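Local atomic coordinates of protein P47 (Clostridium botulinum, PDB entry 6EKT), a protein that may form part of a progenitor complex that protects botulinum neurotoxin during its passage through the host gut, and has a lipid-binding (TULIP) type of fold. Residues A[50-55]-A[65-70]; A[83-88]-A[104-109]; A[267-272]-A[285-290]; A[318-323]-A[336-341]. All coordinates share one frame; numbering follows the deposited sequence.

The four contacts form two groups on opposite sides of the centre of this elongated, TULIP-like chain. Contacts 1 and 2 have centres 11 Å apart and touch: the backbone N of Asp69 lies 2.8 Å from Pro87 O, a probable hydrogen bond, and Thr86 and Ile88 pack on the residues 65-70. Contacts 3 and 4, centres 14 Å apart, do not touch but belong to one antiparallel sheet, the strand 297-311 lying between their hairpins. From contact 1 to contact 4 the centres are 69 Å apart. Each group faces a helix, 152-168 for contacts 1 and 2 and 374-394 for contacts 3 and 4, consistent with the sheet-round-helix build of the family.

Contact 1 of 4, residues A[50-55]-A[65-70]; sequences NIQFLY and KMVFDN
Phe68 turns its ring edge onto one face of the Phe53 ring. CE2 of Phe68 sits 3.7 Å from CD2 of Phe53, displaced toward the rim, and the planes stand at 85° with centroids 5.1 Å apart: a T-shaped pair. Ile51 adds its CG2 methyl against CD2 of Phe68, and CE of Met66 lies at the edge of the Phe53 ring. Beyond this face Phe166 meets Phe53 edge-to-face, and Met66 touches Ala165 of helix 152-168. On the other face Lys65, its CG anti to the backbone N (chi1 173°) and the chain extended beyond, runs alongside Leu54, whose CD2 rests 3.5 Å from Lys65 CG; Gln52 CB lies beside Val67 CG2. The antiparallel hairpin of strands 52-57 and 62-68 carries these groups. Phe53 and Met66 exchange two backbone bonds, Phe53 N to Met66 O at 2.8 Å and Met66 N to Phe53 O at 2.9 Å. Phe68 N reaches Ile51 O in a weak bond of 3.4 Å, although nearly straight at 173°. The hairpin is thus joined by apolar and aromatic packing toward the helix, while on its opposite face Leu54 and Val67 pack against the carbon parts of Lys65 and Gln52.

Contact 2 of 4, residues A[83-88]-A[104-109]; sequences RIKTPI and GINPVL
Arg83 lays its CG 3.6 Å from the CG1 methyl of Val108, the two side chains crossing at a slant; the guanidinium end goes on to a salt bridge between NE and Glu110. Farther along, the Asn106 side chain runs beside the Pro87 ring, pointing the same way, and its OD1 touches Pro87 CD at 3.4 Å. With CG trans to the backbone N (chi1 -169°), Asn106 brings this oxygen in over the proline. Thr86 and Pro107 instead cross at about a right angle: Thr86 OG1 is 3.7 Å from Pro107 CD and, though buried, has no hydrogen-bond partner in the model. The Thr86 methyl faces Leu109 CD1. At the far end Ile88 CD1 packs on Ile105 CG2 at 3.9 Å and also meets Pro107 CG. The contact joins strand 81-88 to strand 108-118 and the residues leading into it, neighbours in an antiparallel sheet that leans on helix 152-168, where Phe158 meets Ile105 and Pro107 while Leu162 and Phe166 meet Leu109. Ile84 and Leu109 form a hydrogen-bonded pair with two bonds, and Lys85 faces Val108 in a non-hydrogen-bonded one. The pairing carries on past the regular strand of 108-109: Thr86 N reaches Pro107 O at 3.0 Å, and Ile88 N reaches Ile105 O at 2.8 Å in an almost straight bond of 175°. Gly104 N closes the run on Ile88 O, and a water donates to both Ile88 O and Ile105 O, so each of these two carbonyls accepts one backbone N-H and one water hydrogen.

Contact 3 of 4, residues A[267-272]-A[285-290]; sequences NNFEVI and STLNWY
The Phe269 ring receives the two methyls of Leu287 obliquely, along its CE2-CZ side: CZ of Phe269 lies 3.7 Å from CD1 of Leu287 and 3.9 Å from CD2, and the two side chains cross at about a right angle. Elsewhere the ring makes an edge-to-face pair with Phe306 and packs on Leu253, Leu256 and Ile264. The other flat group, the Asn268 amide, points its ND2 at Ser285 OG. From Asn268 ND2 to Ser285 OG the bond is 3.0 Å long, with 160° at the hydrogen, and the hydroxyl oxygen lies only 9° out of the amide plane. Ser285 OG stands at chi1 43°, between its own backbone N and carbonyl carbon, a rotamer that turns the oxygen toward the asparagine. The second end of the amide is held too, OD1 accepting the backbone N-H of Asn265; bonds at both ends hold the amide against rotation. Over the aliphatic part of Asn268, Leu287 CD2 comes to 3.6 Å from Asn268 CB, so one leucine branch serves both Asn268 and Phe269. The contact lies where the antiparallel hairpin of strands 269-273 and 279-288 begins: Asn268 ends a short 3-10 turn, and its backbone bonds to Asn284, just ahead of Ser285. From there the partners diverge, strand 269-273 continuing along residues 280-282 while Leu287 bonds through its backbone to Ile303 of strand 297-311. Beyond Leu287, Trp289 leaves the hairpin to pack on Ile391 and Ala394 of helix 374-394.

Contact 4 of 4, residues A[318-323]-A[336-341]; sequences ISLRGL and FEIQSI
Phe336 lays one face of its ring over the backbone of Gly322. The carbonyl carbon of Gly322 sits 3.7 Å above the plane near the ring centre, and Gly322 CA makes a CH-pi contact at 4.1 Å from the centroid, 23° off the normal. Leu323 N lies over the same face, 3.5 Å from Phe336 CE2. The ring gets there with CG set between its own N and carbonyl carbon (chi1 58°), which folds it across the neighbouring strand; with no side chain on Gly322, the peptide can lie this close. Leu320 is the second large element. Leu320 CD1 meets the edge of the Phe336 ring at CE1, 4.0 Å away, and Leu320 CG packs 3.9 Å from CB of Ile338, the leucine and isoleucine running side by side. Ile318, next on this face, adds its CB against Ser340. The strands 315-326 and 329-347 form an antiparallel hairpin of the sheet that lies against helix 374-394, and Ile391 of that helix touches Leu320, Phe336 and Ile338 together. Three hydrogen-bonded pairs, Ile318 with Ser340, Leu320 with Ile338 and Gly322 with Phe336, supply six backbone bonds; that from Phe336 N to Gly322 O, 2.9 Å, comes from above the carbonyl plane. On the other face, Arg321 and Glu337 lie alongside each other through their CG atoms, and the carboxylate carbon approaches the guanidinium at its edge, the two planes at 90°. NE of Arg321 and OE1 of Glu337 stay 4.1 Å apart, beyond a salt bridge, so the opposite charges probably attract only loosely.

Contact 1 of 4, residues A[50-55]-A[65-70]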
# COMPACT_ATOMS: atom_id res chain seq x y z
N ASN A 50 -2.95 -20.04 -27.54
CA ASN A 50 -3.98 -20.90 -28.16
C ASN A 50 -4.31 -22.12 -27.31
O ASN A 50 -4.21 -23.27 -27.76
CB ASN A 50 -3.57 -21.33 -29.58
CG ASN A 50 -3.32 -20.15 -30.49
OD1 ASN A 50 -4.25 -19.61 -31.10
ND2 ASN A 50 -2.07 -19.72 -30.57
N ILE A 51 -4.69 -21.84 -26.07
CA ILE A 51 -4.90 -22.86 -25.05
C ILE A 51 -6.03 -23.81 -25.44
O ILE A 51 -7.16 -23.39 -25.71
CB ILE A 51 -5.19 -22.23 -23.66
CG1 ILE A 51 -4.09 -21.22 -23.26
CG2 ILE A 51 -5.42 -23.30 -22.60
CD1 ILE A 51 -2.73 -21.82 -22.94
N GLN A 52 -5.68 -25.09 -25.50
CA GLN A 52 -6.67 -26.16 -25.57
C GLN A 52 -6.42 -27.25 -24.53
O GLN A 52 -5.27 -27.62 -24.28
CB GLN A 52 -6.82 -26.73 -26.99
CG GLN A 52 -5.64 -27.50 -27.56
CD GLN A 52 -6.04 -28.35 -28.76
OE1 GLN A 52 -6.11 -29.58 -28.66
NE2 GLN A 52 -6.35 -27.71 -29.88
N PHE A 53 -7.50 -27.70 -23.91
CA PHE A 53 -7.44 -28.75 -22.89
C PHE A 53 -8.06 -30.02 -23.48
O PHE A 53 -9.21 -30.00 -23.94
CB PHE A 53 -8.23 -28.36 -21.61
CG PHE A 53 -7.60 -27.27 -20.76
CD1 PHE A 53 -6.33 -26.73 -21.03
CD2 PHE A 53 -8.30 -26.79 -19.64
CE1 PHE A 53 -5.79 -25.74 -20.21
CE2 PHE A 53 -7.76 -25.80 -18.82
CZ PHE A 53 -6.50 -25.28 -19.10
N LEU A 54 -7.27 -31.10 -23.47
CA LEU A 54 -7.74 -32.46 -23.77
C LEU A 54 -7.66 -33.36 -22.55
O LEU A 54 -6.72 -33.26 -21.75
CB LEU A 54 -6.92 -33.10 -24.90
CG LEU A 54 -6.71 -32.38 -26.24
CD1 LEU A 54 -5.52 -32.97 -27.00
CD2 LEU A 54 -7.96 -32.51 -27.08
N TYR A 55 -8.63 -34.27 -22.43
CA TYR A 55 -8.62 -35.32 -21.43
C TYR A 55 -9.29 -36.58 -22.01
O TYR A 55 -10.34 -36.49 -22.65
CB TYR A 55 -9.32 -34.89 -20.13
CG TYR A 55 -9.54 -36.03 -19.16
CD1 TYR A 55 -8.52 -36.44 -18.28
CD2 TYR A 55 -10.75 -36.72 -19.14
CE1 TYR A 55 -8.71 -37.52 -17.41
CE2 TYR A 55 -10.95 -37.79 -18.28
CZ TYR A 55 -9.93 -38.18 -17.42
OH TYR A 55 -10.15 -39.23 -16.57
N LYS A 65 -12.60 -32.21 -25.24
CA LYS A 65 -11.70 -31.26 -25.89
C LYS A 65 -12.31 -29.87 -25.76
O LYS A 65 -13.49 -29.69 -26.08
CB LYS A 65 -11.52 -31.62 -27.38
CG LYS A 65 -10.73 -30.59 -28.18
CD LYS A 65 -10.49 -31.11 -29.59
CE LYS A 65 -9.73 -30.08 -30.41
NZ LYS A 65 -9.58 -30.64 -31.79
N MET A 66 -11.49 -28.91 -25.30
CA MET A 66 -11.91 -27.51 -25.14
C MET A 66 -10.87 -26.56 -25.70
O MET A 66 -9.72 -26.52 -25.22
CB MET A 66 -12.17 -27.18 -23.66
CG MET A 66 -13.37 -27.88 -23.03
SD MET A 66 -13.68 -27.53 -21.28
CE MET A 66 -12.30 -28.33 -20.47
N VAL A 67 -11.26 -25.79 -26.71
CA VAL A 67 -10.43 -24.69 -27.21
C VAL A 67 -11.12 -23.38 -26.78
O VAL A 67 -12.28 -23.14 -27.14
CB VAL A 67 -10.21 -24.74 -28.75
CG1 VAL A 67 -9.08 -23.81 -29.18
CG2 VAL A 67 -9.91 -26.17 -29.24
N PHE A 68 -10.40 -22.56 -26.01
CA PHE A 68 -10.99 -21.38 -25.38
C PHE A 68 -11.00 -20.12 -26.24
O PHE A 68 -10.02 -19.80 -26.92
CB PHE A 68 -10.31 -21.08 -24.03
CG PHE A 68 -10.44 -22.21 -23.04
CD1 PHE A 68 -11.64 -22.46 -22.38
CD2 PHE A 68 -9.34 -23.01 -22.74
CE1 PHE A 68 -11.75 -23.49 -21.45
CE2 PHE A 68 -9.43 -24.05 -21.82
CZ PHE A 68 -10.64 -24.29 -21.18
N ASP A 69 -12.13 -19.43 -26.21
CA ASP A 69 -12.29 -18.08 -26.74
C ASP A 69 -11.39 -17.10 -25.96
O ASP A 69 -10.61 -16.35 -26.55
CB ASP A 69 -13.76 -17.67 -26.61
CG ASP A 69 -14.26 -16.88 -27.80
OD1 ASP A 69 -13.96 -15.68 -27.89
OD2 ASP A 69 -14.99 -17.47 -28.63
N ASN A 70 -11.51 -17.15 -24.62
CA ASN A 70 -10.89 -16.20 -23.69
C ASN A 70 -11.07 -16.76 -22.28
O ASN A 70 -11.85 -17.69 -22.09
CB ASN A 70 -11.59 -14.84 -23.79
CG ASN A 70 -10.82 -13.75 -23.09
OD1 ASN A 70 -9.66 -13.95 -22.74
ND2 ASN A 70 -11.45 -12.61 -22.87

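Contact 2 of 4, residues A[83-88]-A[104-109]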
# COMPACT_ATOMS: atom_id res chain seq x y z
N ARG A 83 -13.37 -15.37 -9.63
CA ARG A 83 -14.45 -15.87 -10.49
C ARG A 83 -14.15 -15.54 -11.95
O ARG A 83 -13.79 -14.40 -12.26
CB ARG A 83 -15.80 -15.30 -10.07
CG ARG A 83 -16.96 -16.09 -10.67
CD ARG A 83 -18.30 -15.63 -10.15
NE ARG A 83 -18.56 -16.00 -8.75
CZ ARG A 83 -19.68 -15.68 -8.10
NH1 ARG A 83 -20.64 -14.98 -8.71
NH2 ARG A 83 -19.85 -16.04 -6.84
N ILE A 84 -14.27 -16.53 -12.84
CA ILE A 84 -13.86 -16.36 -14.24
C ILE A 84 -14.84 -17.02 -15.22
O ILE A 84 -15.46 -18.05 -14.89
CB ILE A 84 -12.42 -16.86 -14.52
CG1 ILE A 84 -12.27 -18.37 -14.25
CG2 ILE A 84 -11.40 -16.00 -13.75
CD1 ILE A 84 -11.05 -19.00 -14.89
N LYS A 85 -15.00 -16.39 -16.38
CA LYS A 85 -15.74 -17.00 -17.49
C LYS A 85 -14.71 -17.63 -18.42
O LYS A 85 -13.69 -17.00 -18.72
CB LYS A 85 -16.53 -15.95 -18.27
CG LYS A 85 -17.69 -15.29 -17.55
CD LYS A 85 -18.35 -14.31 -18.51
CE LYS A 85 -19.25 -13.30 -17.82
NZ LYS A 85 -19.74 -12.31 -18.83
N THR A 86 -14.98 -18.86 -18.89
CA THR A 86 -14.05 -19.54 -19.79
C THR A 86 -14.76 -19.98 -21.09
O THR A 86 -14.84 -21.18 -21.37
CB THR A 86 -13.34 -20.74 -19.12
OG1 THR A 86 -14.31 -21.73 -18.76
CG2 THR A 86 -12.57 -20.32 -17.86
N PRO A 87 -15.29 -19.01 -21.88
CA PRO A 87 -16.04 -19.35 -23.09
C PRO A 87 -15.25 -20.28 -24.02
O PRO A 87 -14.06 -20.04 -24.30
CB PRO A 87 -16.30 -17.98 -23.75
CG PRO A 87 -15.29 -17.05 -23.14
CD PRO A 87 -15.15 -17.55 -21.73
N ILE A 88 -15.90 -21.36 -24.43
CA ILE A 88 -15.33 -22.36 -25.34
C ILE A 88 -15.76 -22.02 -26.77
O ILE A 88 -16.96 -22.01 -27.07
CB ILE A 88 -15.78 -23.81 -24.97
CG1 ILE A 88 -15.40 -24.15 -23.52
CG2 ILE A 88 -15.15 -24.85 -25.90
CD1 ILE A 88 -16.31 -25.16 -22.86
N GLY A 104 -19.71 -22.53 -28.18
CA GLY A 104 -20.63 -21.54 -27.61
C GLY A 104 -21.04 -21.78 -26.17
O GLY A 104 -21.90 -21.07 -25.65
N ILE A 105 -20.41 -22.76 -25.51
CA ILE A 105 -20.63 -23.02 -24.08
C ILE A 105 -19.73 -22.07 -23.26
O ILE A 105 -18.54 -21.89 -23.59
CB ILE A 105 -20.45 -24.53 -23.73
CG1 ILE A 105 -21.71 -25.35 -24.09
CG2 ILE A 105 -20.17 -24.75 -22.24
CD1 ILE A 105 -22.07 -25.39 -25.55
N ASN A 106 -20.31 -21.49 -22.21
CA ASN A 106 -19.69 -20.38 -21.47
C ASN A 106 -19.72 -20.63 -19.94
O ASN A 106 -20.56 -20.06 -19.22
CB ASN A 106 -20.38 -19.06 -21.88
CG ASN A 106 -19.65 -17.82 -21.38
OD1 ASN A 106 -18.48 -17.88 -20.99
ND2 ASN A 106 -20.35 -16.69 -21.42
N PRO A 107 -18.80 -21.48 -19.43
CA PRO A 107 -18.77 -21.82 -18.01
C PRO A 107 -18.27 -20.67 -17.14
O PRO A 107 -17.48 -19.83 -17.58
CB PRO A 107 -17.77 -22.99 -17.94
CG PRO A 107 -17.60 -23.47 -19.36
CD PRO A 107 -17.74 -22.21 -20.16
N VAL A 108 -18.77 -20.64 -15.90
CA VAL A 108 -18.26 -19.73 -14.89
C VAL A 108 -17.65 -20.60 -13.79
O VAL A 108 -18.34 -21.43 -13.18
CB VAL A 108 -19.38 -18.82 -14.31
CG1 VAL A 108 -18.80 -17.85 -13.28
CG2 VAL A 108 -20.09 -18.07 -15.42
N LEU A 109 -16.35 -20.41 -13.59
CA LEU A 109 -15.62 -21.11 -12.57
C LEU A 109 -15.14 -20.14 -11.50
O LEU A 109 -15.13 -18.91 -11.70
CB LEU A 109 -14.42 -21.84 -13.18
CG LEU A 109 -14.67 -22.69 -14.44
CD1 LEU A 109 -13.36 -23.19 -15.05
CD2 LEU A 109 -15.58 -23.86 -14.11
O HOH W 1 -18.45 -19.97 -25.57

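Contact 3 of 4, residues A[267-272]-A[285-290]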
# COMPACT_ATOMS: atom_id res chain seq x y z
N ASN A 267 18.72 10.91 13.83
CA ASN A 267 19.13 10.19 15.05
C ASN A 267 18.63 10.85 16.36
O ASN A 267 18.64 10.20 17.42
CB ASN A 267 20.65 10.00 15.07
CG ASN A 267 21.39 11.31 15.25
OD1 ASN A 267 21.32 12.21 14.41
ND2 ASN A 267 22.08 11.44 16.38
N ASN A 268 18.19 12.11 16.29
CA ASN A 268 17.61 12.82 17.44
C ASN A 268 16.15 12.49 17.69
O ASN A 268 15.56 12.96 18.67
CB ASN A 268 17.76 14.34 17.27
CG ASN A 268 19.22 14.77 17.30
OD1 ASN A 268 19.81 15.09 16.27
ND2 ASN A 268 19.81 14.74 18.48
N PHE A 269 15.56 11.67 16.82
CA PHE A 269 14.14 11.37 16.90
C PHE A 269 13.90 9.87 16.76
O PHE A 269 14.79 9.13 16.34
CB PHE A 269 13.38 12.09 15.78
CG PHE A 269 13.61 13.58 15.72
CD1 PHE A 269 14.67 14.11 14.95
CD2 PHE A 269 12.76 14.45 16.40
CE1 PHE A 269 14.88 15.50 14.87
CE2 PHE A 269 12.97 15.84 16.32
CZ PHE A 269 14.02 16.36 15.56
N GLU A 270 12.69 9.45 17.11
CA GLU A 270 12.27 8.06 16.98
C GLU A 270 10.74 7.97 16.95
O GLU A 270 10.05 8.87 17.44
CB GLU A 270 12.84 7.21 18.13
CG GLU A 270 12.16 7.42 19.47
CD GLU A 270 12.87 6.70 20.61
OE1 GLU A 270 13.80 7.29 21.17
OE2 GLU A 270 12.50 5.55 20.94
N VAL A 271 10.24 6.85 16.41
CA VAL A 271 8.82 6.57 16.40
C VAL A 271 8.44 5.77 17.65
O VAL A 271 9.02 4.72 17.92
CB VAL A 271 8.42 5.77 15.12
CG1 VAL A 271 6.99 5.26 15.23
CG2 VAL A 271 8.58 6.63 13.88
N ILE A 272 7.48 6.28 18.40
CA ILE A 272 6.85 5.51 19.48
C ILE A 272 5.64 4.80 18.87
O ILE A 272 4.74 5.44 18.32
CB ILE A 272 6.41 6.45 20.64
CG1 ILE A 272 7.57 7.35 21.10
CG2 ILE A 272 5.74 5.67 21.78
CD1 ILE A 272 8.76 6.66 21.74
N SER A 285 16.59 13.37 22.59
CA SER A 285 17.68 14.19 23.11
C SER A 285 17.40 15.68 22.79
O SER A 285 16.52 16.00 21.97
CB SER A 285 19.01 13.75 22.47
OG SER A 285 18.81 13.52 21.08
N THR A 286 18.14 16.58 23.43
CA THR A 286 18.04 18.02 23.17
C THR A 286 18.32 18.31 21.71
O THR A 286 19.20 17.71 21.10
CB THR A 286 19.05 18.81 24.00
OG1 THR A 286 19.01 18.34 25.34
CG2 THR A 286 18.72 20.31 23.97
N LEU A 287 17.53 19.22 21.16
CA LEU A 287 17.68 19.63 19.80
C LEU A 287 18.36 20.98 19.79
O LEU A 287 17.80 21.97 20.28
CB LEU A 287 16.32 19.67 19.11
CG LEU A 287 15.41 18.44 19.27
CD1 LEU A 287 14.12 18.69 18.48
CD2 LEU A 287 16.10 17.17 18.77
N ASN A 288 19.58 21.00 19.26
CA ASN A 288 20.43 22.19 19.26
C ASN A 288 20.20 22.94 17.96
O ASN A 288 20.77 22.58 16.92
CB ASN A 288 21.90 21.77 19.36
CG ASN A 288 22.23 21.17 20.70
OD1 ASN A 288 22.25 21.88 21.70
ND2 ASN A 288 22.50 19.86 20.73
N TRP A 289 19.34 23.96 18.01
CA TRP A 289 19.05 24.80 16.84
C TRP A 289 20.31 25.47 16.29
O TRP A 289 21.30 25.64 17.01
CB TRP A 289 18.01 25.88 17.21
CG TRP A 289 17.17 26.31 16.05
CD1 TRP A 289 17.22 27.49 15.40
CD2 TRP A 289 16.17 25.52 15.39
NE1 TRP A 289 16.30 27.50 14.36
CE2 TRP A 289 15.63 26.31 14.35
CE3 TRP A 289 15.65 24.23 15.60
CZ2 TRP A 289 14.62 25.85 13.49
CZ3 TRP A 289 14.64 23.76 14.75
CH2 TRP A 289 14.13 24.58 13.71
N TYR A 290 20.28 25.84 15.01
CA TYR A 290 21.36 26.62 14.42
C TYR A 290 21.41 28.04 14.99
O TYR A 290 20.44 28.53 15.57
CB TYR A 290 21.30 26.63 12.89
CG TYR A 290 19.97 27.05 12.30
CD1 TYR A 290 19.71 28.40 11.99
CD2 TYR A 290 18.99 26.11 12.00
CE1 TYR A 290 18.49 28.78 11.42
CE2 TYR A 290 17.77 26.49 11.44
CZ TYR A 290 17.53 27.82 11.14
OH TYR A 290 16.31 28.18 10.58

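Contact 4 of 4, residues A[318-323]-A[336-341]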
# COMPACT_ATOMS: atom_id res chain seq x y z
N ILE A 318 2.40 19.34 15.63
CA ILE A 318 3.75 19.37 16.21
C ILE A 318 3.66 20.24 17.46
O ILE A 318 3.22 21.40 17.38
CB ILE A 318 4.82 19.93 15.23
CG1 ILE A 318 4.86 19.08 13.96
CG2 ILE A 318 6.19 19.97 15.90
CD1 ILE A 318 5.59 19.72 12.78
N SER A 319 4.03 19.66 18.59
CA SER A 319 4.03 20.34 19.89
C SER A 319 5.46 20.29 20.42
O SER A 319 6.09 19.22 20.45
CB SER A 319 3.02 19.67 20.83
OG SER A 319 2.95 20.35 22.08
N LEU A 320 6.00 21.45 20.80
CA LEU A 320 7.38 21.48 21.28
C LEU A 320 7.57 22.50 22.39
O LEU A 320 6.81 23.49 22.48
CB LEU A 320 8.36 21.72 20.11
CG LEU A 320 8.33 23.08 19.40
CD1 LEU A 320 9.26 24.05 20.13
CD2 LEU A 320 8.71 22.99 17.93
N ARG A 321 8.60 22.27 23.22
CA ARG A 321 8.96 23.15 24.32
C ARG A 321 10.47 23.30 24.29
O ARG A 321 11.20 22.31 24.11
CB ARG A 321 8.55 22.51 25.65
CG ARG A 321 8.66 23.35 26.93
CD ARG A 321 7.94 22.65 28.10
NE ARG A 321 6.77 21.85 27.62
CZ ARG A 321 6.69 20.51 27.58
NH1 ARG A 321 5.60 19.93 27.11
NH2 ARG A 321 7.68 19.73 28.00
N GLY A 322 10.93 24.53 24.51
CA GLY A 322 12.36 24.81 24.53
C GLY A 322 12.68 26.09 25.29
O GLY A 322 11.85 26.64 26.01
N LEU A 323 13.92 26.54 25.13
CA LEU A 323 14.39 27.75 25.80
C LEU A 323 15.47 28.38 24.93
O LEU A 323 16.06 27.70 24.08
CB LEU A 323 14.93 27.44 27.21
CG LEU A 323 16.03 26.39 27.36
CD1 LEU A 323 17.41 27.02 27.11
CD2 LEU A 323 15.95 25.81 28.76
N PHE A 336 9.90 28.77 25.92
CA PHE A 336 8.85 28.90 24.91
C PHE A 336 8.17 27.56 24.57
O PHE A 336 8.74 26.49 24.79
CB PHE A 336 9.37 29.58 23.65
CG PHE A 336 10.54 28.87 23.02
CD1 PHE A 336 10.34 27.73 22.23
CD2 PHE A 336 11.82 29.34 23.21
CE1 PHE A 336 11.42 27.07 21.64
CE2 PHE A 336 12.91 28.69 22.60
CZ PHE A 336 12.70 27.55 21.83
N GLU A 337 6.96 27.66 24.05
CA GLU A 337 6.23 26.48 23.58
C GLU A 337 5.63 26.83 22.25
O GLU A 337 5.21 27.97 22.07
CB GLU A 337 5.11 26.12 24.57
CG GLU A 337 5.64 25.55 25.87
CD GLU A 337 4.55 25.03 26.78
OE1 GLU A 337 3.70 24.22 26.33
OE2 GLU A 337 4.56 25.42 27.97
N ILE A 338 5.57 25.87 21.33
CA ILE A 338 4.99 26.12 20.02
C ILE A 338 4.07 24.94 19.71
O ILE A 338 4.42 23.78 19.98
CB ILE A 338 6.09 26.23 18.93
CG1 ILE A 338 7.02 27.44 19.20
CG2 ILE A 338 5.50 26.41 17.53
CD1 ILE A 338 8.27 27.46 18.35
N GLN A 339 2.93 25.26 19.11
CA GLN A 339 2.01 24.26 18.55
C GLN A 339 1.72 24.60 17.08
O GLN A 339 1.12 25.63 16.80
CB GLN A 339 0.72 24.23 19.37
CG GLN A 339 0.92 23.97 20.87
CD GLN A 339 1.11 25.24 21.68
OE1 GLN A 339 0.61 26.31 21.33
NE2 GLN A 339 1.84 25.12 22.78
N SER A 340 2.15 23.71 16.17
CA SER A 340 2.05 23.93 14.72
C SER A 340 1.22 22.81 14.10
O SER A 340 1.33 21.65 14.50
CB SER A 340 3.45 23.90 14.13
OG SER A 340 3.45 24.18 12.75
N ILE A 341 0.40 23.18 13.13
CA ILE A 341 -0.35 22.20 12.33
C ILE A 341 0.10 22.33 10.89
O ILE A 341 -0.01 23.40 10.29
CB ILE A 341 -1.88 22.41 12.47
CG1 ILE A 341 -2.29 22.28 13.94
CG2 ILE A 341 -2.65 21.41 11.59
CD1 ILE A 341 -3.60 22.96 14.32